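Local coordinates for protein gamma-glutamyltransferase 1 Threonine peptidase. MEROPS family T03 (Pseudomonas nitroreducens, PDB 7D9E) that transfers gamma-glutamyl groups to acceptors, probably amines or water, as a threonine peptidase of the Ntn clan, at residues A[77-82]-A[92-97]. Residues are numbered along the deposited sequence; the frame is centred on the assembly and turned at random.
Sequences GGFMTL and DYREIA. With DON (6-diazenyl-5-oxo-L-norleucine), chain D.
G78 and Y93 join the ends of an antiparallel hairpin, G78 O accepting from Y93 N at 2.9 Å, while G78 N reaches Y93 O at 3.1 Å from well above the carbonyl plane (68° out of it). Y93 lays its ring face over the G78 peptide: CG stands between the backbone N and the carbonyl carbon (chi1 61°), which puts G78 O 3.3 Å above the ring plane, over its centre, with F79 N over the same face nearer the rim. Beside them G78 CA makes a CH-pi contact, 3.9 Å from the Y93 ring centroid. Y93 OH hydrogen-bonds N16 of the other chain. On the face shared by F79 and D92, OD1 of D92 sits near the plane of the F79 ring, 3.8 Å from CE1. The same oxygen takes the N-H of R94 at 2.9 Å and 164°, forming an Asx turn, and is also salt-bridged to R69 of the other chain, as OD2 is to R250. The hairpin belongs to a sheet of the four-layer sandwich expected of this Ntn-clan family, and strand 77-84 pairs with a strand of the other chain. R94 itself packs CB 3.8 Å from F79 CE1, and its guanidinium, salt-bridged to D43 and E40 of the other chain, gives two weak hydrogen bonds to O of DON, the shorter from NH1 at 3.0 Å.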
ATOM      1  N   GLY A  77       1.100   7.583   6.072  1.00 14.44           N
ATOM      2  CA  GLY A  77       0.512   8.191   4.889  1.00 13.79           C
ATOM      3  C   GLY A  77      -0.061   7.120   3.989  1.00 13.38           C
ATOM      4  O   GLY A  77      -0.040   5.933   4.323  1.00 15.24           O
ATOM      5  N   GLY A  78      -0.563   7.543   2.830  1.00 14.77           N
ATOM      6  CA  GLY A  78      -1.194   6.583   1.942  1.00 15.94           C
ATOM      7  C   GLY A  78      -1.845   7.249   0.752  1.00 15.44           C
ATOM      8  O   GLY A  78      -1.578   8.416   0.435  1.00 15.94           O
ATOM      9  N   PHE A  79      -2.647   6.429   0.055  1.00 13.90           N
ATOM     10  CA  PHE A  79      -3.269   6.804  -1.203  1.00 14.64           C
ATOM     11  C   PHE A  79      -4.712   6.321  -1.168  1.00 14.88           C
ATOM     12  O   PHE A  79      -4.999   5.216  -0.695  1.00 15.35           O
ATOM     13  CB  PHE A  79      -2.628   6.102  -2.389  1.00 15.62           C
ATOM     14  CG  PHE A  79      -1.177   6.423  -2.625  1.00 16.65           C
ATOM     15  CD1 PHE A  79      -0.723   7.714  -2.638  1.00 18.93           C
ATOM     16  CD2 PHE A  79      -0.282   5.404  -2.887  1.00 20.75           C
ATOM     17  CE1 PHE A  79       0.621   7.995  -2.870  1.00 17.84           C
ATOM     18  CE2 PHE A  79       1.059   5.677  -3.136  1.00 22.72           C
ATOM     19  CZ  PHE A  79       1.505   6.994  -3.127  1.00 19.56           C
ATOM     20  N   MET A  80      -5.613   7.099  -1.768  1.00 14.86           N
ATOM     21  CA  MET A  80      -7.022   6.709  -1.894  1.00 14.75           C
ATOM     22  C   MET A  80      -7.441   6.859  -3.341  1.00 15.36           C
ATOM     23  O   MET A  80      -7.275   7.930  -3.932  1.00 18.12           O
ATOM     24  CB  MET A  80      -7.880   7.528  -0.940  1.00 19.52           C
ATOM     25  CG  MET A  80      -9.306   7.026  -0.706  1.00 21.44           C
ATOM     26  SD  MET A  80     -10.365   8.258   0.058  1.00 22.02           S
ATOM     27  CE  MET A  80      -9.654   8.348   1.676  1.00 25.45           C
ATOM     28  N   THR A  81      -7.956   5.781  -3.921  1.00 15.95           N
ATOM     29  CA  THR A  81      -8.586   5.833  -5.230  1.00 15.73           C
ATOM     30  C   THR A  81     -10.088   5.788  -5.019  1.00 17.64           C
ATOM     31  O   THR A  81     -10.578   4.991  -4.218  1.00 18.04           O
ATOM     32  CB  THR A  81      -8.115   4.657  -6.086  1.00 18.24           C
ATOM     33  OG1 THR A  81      -6.679   4.740  -6.197  1.00 19.57           O
ATOM     34  CG2 THR A  81      -8.725   4.698  -7.479  1.00 18.61           C
ATOM     35  N   LEU A  82     -10.807   6.663  -5.710  1.00 18.77           N
ATOM     36  CA  LEU A  82     -12.232   6.809  -5.497  1.00 18.91           C
ATOM     37  C   LEU A  82     -12.974   6.781  -6.823  1.00 19.62           C
ATOM     38  O   LEU A  82     -12.457   7.195  -7.863  1.00 19.71           O
ATOM     39  CB  LEU A  82     -12.571   8.157  -4.819  1.00 20.37           C
ATOM     40  CG  LEU A  82     -11.908   8.504  -3.488  1.00 19.41           C
ATOM     41  CD1 LEU A  82     -10.600   9.218  -3.669  1.00 21.23           C
ATOM     42  CD2 LEU A  82     -12.859   9.357  -2.643  1.00 24.03           C
ATOM     43  N   ASP A  92      -3.529  11.762  -2.958  1.00 17.22           N
ATOM     44  CA  ASP A  92      -2.181  11.408  -2.539  1.00 15.61           C
ATOM     45  C   ASP A  92      -1.942  12.065  -1.190  1.00 16.54           C
ATOM     46  O   ASP A  92      -1.870  13.293  -1.098  1.00 17.75           O
ATOM     47  CB  ASP A  92      -1.231  11.899  -3.628  1.00 16.89           C
ATOM     48  CG  ASP A  92       0.244  11.877  -3.221  1.00 19.65           C
ATOM     49  OD1 ASP A  92       0.587  11.684  -2.037  1.00 20.14           O
ATOM     50  OD2 ASP A  92       1.077  12.032  -4.147  1.00 23.01           O
ATOM     51  N   TYR A  93      -1.881  11.243  -0.135  1.00 15.10           N
ATOM     52  CA  TYR A  93      -1.536  11.710   1.207  1.00 15.31           C
ATOM     53  C   TYR A  93      -0.289  10.969   1.698  1.00 16.37           C
ATOM     54  O   TYR A  93      -0.141  10.606   2.867  1.00 17.03           O
ATOM     55  CB  TYR A  93      -2.745  11.694   2.150  1.00 16.50           C
ATOM     56  CG  TYR A  93      -3.397  10.365   2.392  1.00 14.31           C
ATOM     57  CD1 TYR A  93      -4.442   9.918   1.607  1.00 17.98           C
ATOM     58  CD2 TYR A  93      -3.009   9.582   3.453  1.00 14.91           C
ATOM     59  CE1 TYR A  93      -5.027   8.685   1.852  1.00 14.92           C
ATOM     60  CE2 TYR A  93      -3.609   8.374   3.720  1.00 16.60           C
ATOM     61  CZ  TYR A  93      -4.630   7.945   2.926  1.00 15.46           C
ATOM     62  OH  TYR A  93      -5.230   6.712   3.172  1.00 16.53           O
ATOM     63  N   ARG A  94       0.646  10.796   0.769  1.00 15.56           N
ATOM     64  CA  ARG A  94       1.947  10.220   1.045  1.00 15.20           C
ATOM     65  C   ARG A  94       2.795  11.194   1.850  1.00 15.29           C
ATOM     66  O   ARG A  94       2.701  12.414   1.693  1.00 16.67           O
ATOM     67  CB  ARG A  94       2.619   9.951  -0.310  1.00 18.01           C
ATOM     68  CG  ARG A  94       4.008   9.316  -0.327  1.00 20.94           C
ATOM     69  CD  ARG A  94       4.042   7.947   0.212  1.00 20.60           C
ATOM     70  NE  ARG A  94       5.188   7.184  -0.325  1.00 19.18           N
ATOM     71  CZ  ARG A  94       5.478   5.953   0.067  1.00 16.83           C
ATOM     72  NH1 ARG A  94       4.714   5.381   0.964  1.00 18.51           N
ATOM     73  NH2 ARG A  94       6.535   5.312  -0.417  1.00 17.71           N
ATOM     74  N   GLU A  95       3.614  10.640   2.736  1.00 15.52           N
ATOM     75  CA  GLU A  95       4.507  11.500   3.499  1.00 16.15           C
ATOM     76  C   GLU A  95       5.491  12.220   2.590  1.00 19.23           C
ATOM     77  O   GLU A  95       5.812  11.777   1.489  1.00 17.41           O
ATOM     78  CB  GLU A  95       5.308  10.649   4.473  1.00 17.88           C
ATOM     79  CG  GLU A  95       4.483   9.920   5.499  1.00 17.90           C
ATOM     80  CD  GLU A  95       4.276   8.462   5.122  1.00 18.82           C
ATOM     81  OE1 GLU A  95       3.928   8.203   3.945  1.00 19.75           O
ATOM     82  OE2 GLU A  95       4.509   7.564   5.973  1.00 18.96           O
ATOM     83  N   ILE A  96       6.022  13.333   3.104  1.00 17.46           N
ATOM     84  CA  ILE A  96       7.062  14.103   2.430  1.00 19.13           C
ATOM     85  C   ILE A  96       8.315  14.113   3.297  1.00 17.74           C
ATOM     86  O   ILE A  96       8.245  14.063   4.530  1.00 18.68           O
ATOM     87  CB  ILE A  96       6.653  15.544   2.053  1.00 21.26           C
ATOM     88  CG1 ILE A  96       6.210  16.325   3.269  1.00 20.68           C
ATOM     89  CG2 ILE A  96       5.520  15.541   0.998  1.00 20.80           C
ATOM     90  CD1 ILE A  96       5.819  17.754   2.953  1.00 26.78           C
ATOM     91  N   ALA A  97       9.472  14.199   2.649  1.00 18.86           N
ATOM     92  CA  ALA A  97      10.711  14.348   3.402  1.00 19.07           C
ATOM     93  C   ALA A  97      10.704  15.675   4.161  1.00 19.34           C
ATOM     94  O   ALA A  97      10.285  16.702   3.611  1.00 20.02           O
ATOM     95  CB  ALA A  97      11.921  14.351   2.464  1.00 19.09           C
TER
HETATM   96  O   DON D 701       4.866   2.550   0.032  1.00 17.87           O
HETATM   97  C   DON D 701       5.403   1.335  -0.179  1.00 21.56           C
HETATM   98  OXT DON D 701       5.434   0.885  -1.320  1.00 21.60           O
HETATM   99  CA  DON D 701       5.786   0.654   1.122  1.00 25.06           C
HETATM  100  N   DON D 701       6.300   1.601   2.086  1.00 20.83           N
HETATM  101  CB  DON D 701       4.504  -0.130   1.475  1.00 24.65           C
HETATM  102  C1E DON D 701       4.578  -0.749   2.838  1.00 31.15           C
HETATM  103  C1D DON D 701       3.421  -1.704   2.971  1.00 41.76           C
HETATM  104  O1J DON D 701       2.574  -1.847   2.074  1.00 54.71           O